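Local coordinates for protein UDP-N-acetylglucosamine 4,6-dehydratase (Vibrio fischeri, PDB 3PVZ) that binds NAD and probably acts as a lyase, a 4,6-dehydratase of the nucleotide sugar UDP-N-acetylglucosamine, at residues A[159-164]-A[194-199]. Numbering follows the deposited sequence. Where two conformers were deposited one is given.
Sequences KYFCVS and AISTAR. With NAD (nicotinamide-adenine-dinucleotide), chain E.
Ser-164 and Thr-197 join hydroxyl to hydroxyl beside the parallel pairing of the two strands, Ser-164 OG lying 2.7 Å from Thr-197 OG1 in a hydrogen bond that either could donate. The short serine side chain suits this place because its hydroxyl reaches the threonine, while Ser-164 N separately donates to Ala-198 O at 2.9 Å, nearly straight at 170°. Further back, Tyr-160 N binds Ala-194 O and Tyr-160 O accepts from Ser-196 N.

Phe-161 has CG anti to its backbone N (chi1 165°), which swings the ring across to the neighbouring strand. There Phe-161 CE1 lies 3.6 Å from Thr-197 C, and the methyl of Ala-198, small enough to fit, meets the ring edge in its plane, CB 3.9 Å from Phe-161 CZ. On the same face Lys-159 bends at chi2 (81°) and again at chi4, passing Ala-194 CB and bringing NZ 3.0 Å from Ser-196 OG, itself hydrogen-bonded to Ser-247 OG; this buried ammonium is held by the carbonyls of Ser-247, Cys-248 and Gly-251.

The other face carries Tyr-160, Ile-195, Cys-162 and Thr-197. Val-163 lines the NAD pocket. Helix 174-189, whose Leu-186 packs on Cys-162 and Thr-197, links the parallel strands in a beta-alpha-beta unit of the NAD-binding Rossmann fold.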
loop_
_atom_site.group_PDB
_atom_site.type_symbol
_atom_site.label_atom_id
_atom_site.label_comp_id
_atom_site.label_asym_id
_atom_site.label_seq_id
_atom_site.Cartn_x
_atom_site.Cartn_y
_atom_site.Cartn_z
ATOM N N LYS A 159 -9.878 20.778 -13.958
ATOM C CA LYS A 159 -10.758 19.723 -13.490
ATOM C C LYS A 159 -10.074 18.811 -12.493
ATOM O O LYS A 159 -8.944 18.362 -12.685
ATOM C CB LYS A 159 -11.308 18.915 -14.682
ATOM C CG LYS A 159 -12.257 17.786 -14.324
ATOM C CD LYS A 159 -13.666 18.407 -14.100
ATOM C CE LYS A 159 -14.709 17.378 -13.868
ATOM N NZ LYS A 159 -14.976 16.592 -15.116
ATOM N N TYR A 160 -10.785 18.563 -11.404
ATOM C CA TYR A 160 -10.358 17.602 -10.416
ATOM C C TYR A 160 -11.420 16.497 -10.372
ATOM O O TYR A 160 -12.584 16.756 -10.469
ATOM C CB TYR A 160 -10.234 18.302 -9.041
ATOM C CG TYR A 160 -9.621 17.467 -7.939
ATOM C CD1 TYR A 160 -10.383 16.574 -7.211
ATOM C CD2 TYR A 160 -8.270 17.579 -7.607
ATOM C CE1 TYR A 160 -9.820 15.818 -6.185
ATOM C CE2 TYR A 160 -7.712 16.827 -6.601
ATOM C CZ TYR A 160 -8.496 15.953 -5.873
ATOM O OH TYR A 160 -7.938 15.194 -4.853
ATOM N N PHE A 161 -10.972 15.262 -10.302
ATOM C CA PHE A 161 -11.824 14.110 -10.301
ATOM C C PHE A 161 -11.454 13.282 -9.098
ATOM O O PHE A 161 -10.258 13.040 -8.813
ATOM C CB PHE A 161 -11.634 13.265 -11.575
ATOM C CG PHE A 161 -12.229 11.910 -11.457
ATOM C CD1 PHE A 161 -13.607 11.712 -11.652
ATOM C CD2 PHE A 161 -11.469 10.840 -11.022
ATOM C CE1 PHE A 161 -14.186 10.490 -11.446
ATOM C CE2 PHE A 161 -12.050 9.594 -10.850
ATOM C CZ PHE A 161 -13.423 9.428 -11.064
ATOM N N CYS A 162 -12.484 12.787 -8.418
ATOM C CA CYS A 162 -12.235 11.832 -7.369
ATOM C C CYS A 162 -13.477 10.972 -7.150
ATOM O O CYS A 162 -14.453 11.139 -7.830
ATOM C CB CYS A 162 -11.818 12.553 -6.086
ATOM S SG CYS A 162 -13.055 13.638 -5.495
ATOM N N VAL A 163 -13.433 10.065 -6.189
ATOM C CA VAL A 163 -14.495 9.081 -6.014
ATOM C C VAL A 163 -15.563 9.595 -5.073
ATOM O O VAL A 163 -15.265 10.361 -4.164
ATOM C CB VAL A 163 -13.977 7.789 -5.406
ATOM C CG1 VAL A 163 -12.751 7.318 -6.155
ATOM C CG2 VAL A 163 -13.695 7.999 -3.899
ATOM N N SER A 164 -16.799 9.146 -5.290
ATOM C CA SER A 164 -17.881 9.413 -4.361
ATOM C C SER A 164 -18.044 8.275 -3.371
ATOM O O SER A 164 -17.487 7.187 -3.569
ATOM C CB SER A 164 -19.191 9.605 -5.113
ATOM O OG SER A 164 -19.414 10.968 -5.365
ATOM N N ALA A 194 -14.063 23.167 -11.151
ATOM C CA ALA A 194 -14.872 22.044 -11.557
ATOM C C ALA A 194 -14.387 20.698 -10.932
ATOM O O ALA A 194 -13.247 20.250 -11.168
ATOM C CB ALA A 194 -14.893 21.940 -13.095
ATOM N N ILE A 195 -15.284 20.066 -10.174
ATOM C CA ILE A 195 -15.045 18.770 -9.558
ATOM C C ILE A 195 -16.126 17.791 -10.007
ATOM O O ILE A 195 -17.332 18.080 -9.905
ATOM C CB ILE A 195 -15.091 18.864 -8.000
ATOM C CG1 ILE A 195 -14.048 19.862 -7.491
ATOM C CG2 ILE A 195 -14.828 17.496 -7.356
ATOM C CD1 ILE A 195 -14.021 20.056 -5.974
ATOM N N SER A 196 -15.732 16.630 -10.500
ATOM C CA SER A 196 -16.715 15.590 -10.780
ATOM C C SER A 196 -16.256 14.278 -10.162
ATOM O O SER A 196 -15.060 14.106 -9.947
ATOM C CB SER A 196 -16.958 15.452 -12.290
ATOM O OG SER A 196 -15.935 14.740 -12.976
ATOM N N THR A 197 -17.190 13.354 -9.893
ATOM C CA THR A 197 -16.823 12.084 -9.273
ATOM C C THR A 197 -17.428 10.884 -10.008
ATOM O O THR A 197 -18.048 11.025 -11.057
ATOM C CB THR A 197 -17.241 12.034 -7.784
ATOM O OG1 THR A 197 -18.656 11.999 -7.702
ATOM C CG2 THR A 197 -16.765 13.257 -6.981
ATOM N N ALA A 198 -17.158 9.693 -9.479
ATOM C CA ALA A 198 -17.812 8.486 -9.876
ATOM C C ALA A 198 -18.251 7.676 -8.668
ATOM O O ALA A 198 -17.650 7.735 -7.621
ATOM C CB ALA A 198 -16.938 7.692 -10.729
ATOM N N ARG A 199 -19.307 6.904 -8.841
ATOM C CA ARG A 199 -19.733 5.936 -7.843
ATOM C C ARG A 199 -19.693 4.554 -8.489
ATOM O O ARG A 199 -20.289 4.332 -9.564
ATOM C CB ARG A 199 -21.112 6.302 -7.393
ATOM C CG ARG A 199 -21.718 5.303 -6.420
ATOM C CD ARG A 199 -23.014 5.894 -5.859
ATOM N NE ARG A 199 -22.745 6.959 -4.863
ATOM C CZ ARG A 199 -23.471 8.067 -4.719
ATOM N NH1 ARG A 199 -23.148 8.955 -3.789
ATOM N NH2 ARG A 199 -24.517 8.290 -5.496
HETATM P PA NAD E . -6.785 0.590 -3.785
HETATM O O1A NAD E . -6.443 0.159 -2.396
HETATM O O2A NAD E . -6.410 -0.480 -4.765
HETATM O O5B NAD E . -5.819 1.747 -4.293
HETATM C C5B NAD E . -5.731 2.912 -3.444
HETATM C C4B NAD E . -4.370 3.505 -3.823
HETATM O O4B NAD E . -4.088 4.698 -3.120
HETATM C C3B NAD E . -3.231 2.488 -3.494
HETATM O O3B NAD E . -2.411 2.253 -4.620
HETATM C C2B NAD E . -2.473 3.194 -2.346
HETATM O O2B NAD E . -1.108 2.814 -2.220
HETATM C C1B NAD E . -2.727 4.656 -2.780
HETATM N N9A NAD E . -2.520 5.572 -1.668
HETATM C C8A NAD E . -3.100 5.526 -0.460
HETATM N N7A NAD E . -2.647 6.459 0.311
HETATM C C5A NAD E . -1.792 7.215 -0.443
HETATM C C6A NAD E . -0.996 8.329 -0.192
HETATM N N6A NAD E . -1.100 8.910 1.048
HETATM N N1A NAD E . -0.215 8.822 -1.147
HETATM C C2A NAD E . -0.152 8.242 -2.341
HETATM N N3A NAD E . -0.865 7.176 -2.608
HETATM C C4A NAD E . -1.681 6.649 -1.704
HETATM O O3 NAD E . -8.335 1.023 -3.830
HETATM P PN NAD E . -9.140 0.947 -5.245
HETATM O O1N NAD E . -9.899 -0.366 -5.337
HETATM O O2N NAD E . -8.430 1.259 -6.498
HETATM O O5D NAD E . -10.355 2.009 -4.893
HETATM C C5D NAD E . -9.931 3.355 -5.049
HETATM C C4D NAD E . -11.084 4.289 -4.663
HETATM O O4D NAD E . -12.341 3.797 -5.225
HETATM C C3D NAD E . -11.281 4.277 -3.131
HETATM O O3D NAD E . -11.839 5.512 -2.625
HETATM C C2D NAD E . -12.379 3.208 -2.936
HETATM O O2D NAD E . -13.114 3.387 -1.716
HETATM C C1D NAD E . -13.268 3.475 -4.151
HETATM N N1N NAD E . -14.126 2.327 -4.482
HETATM C C2N NAD E . -13.542 1.167 -4.809
HETATM C C3N NAD E . -14.298 0.063 -5.144
HETATM C C7N NAD E . -13.674 -1.228 -5.478
HETATM O O7N NAD E . -14.439 -2.168 -5.683
HETATM N N7N NAD E . -12.346 -1.407 -5.527
HETATM C C4N NAD E . -15.711 0.165 -5.142
HETATM C C5N NAD E . -16.276 1.386 -4.815
HETATM C C6N NAD E . -15.455 2.462 -4.474
#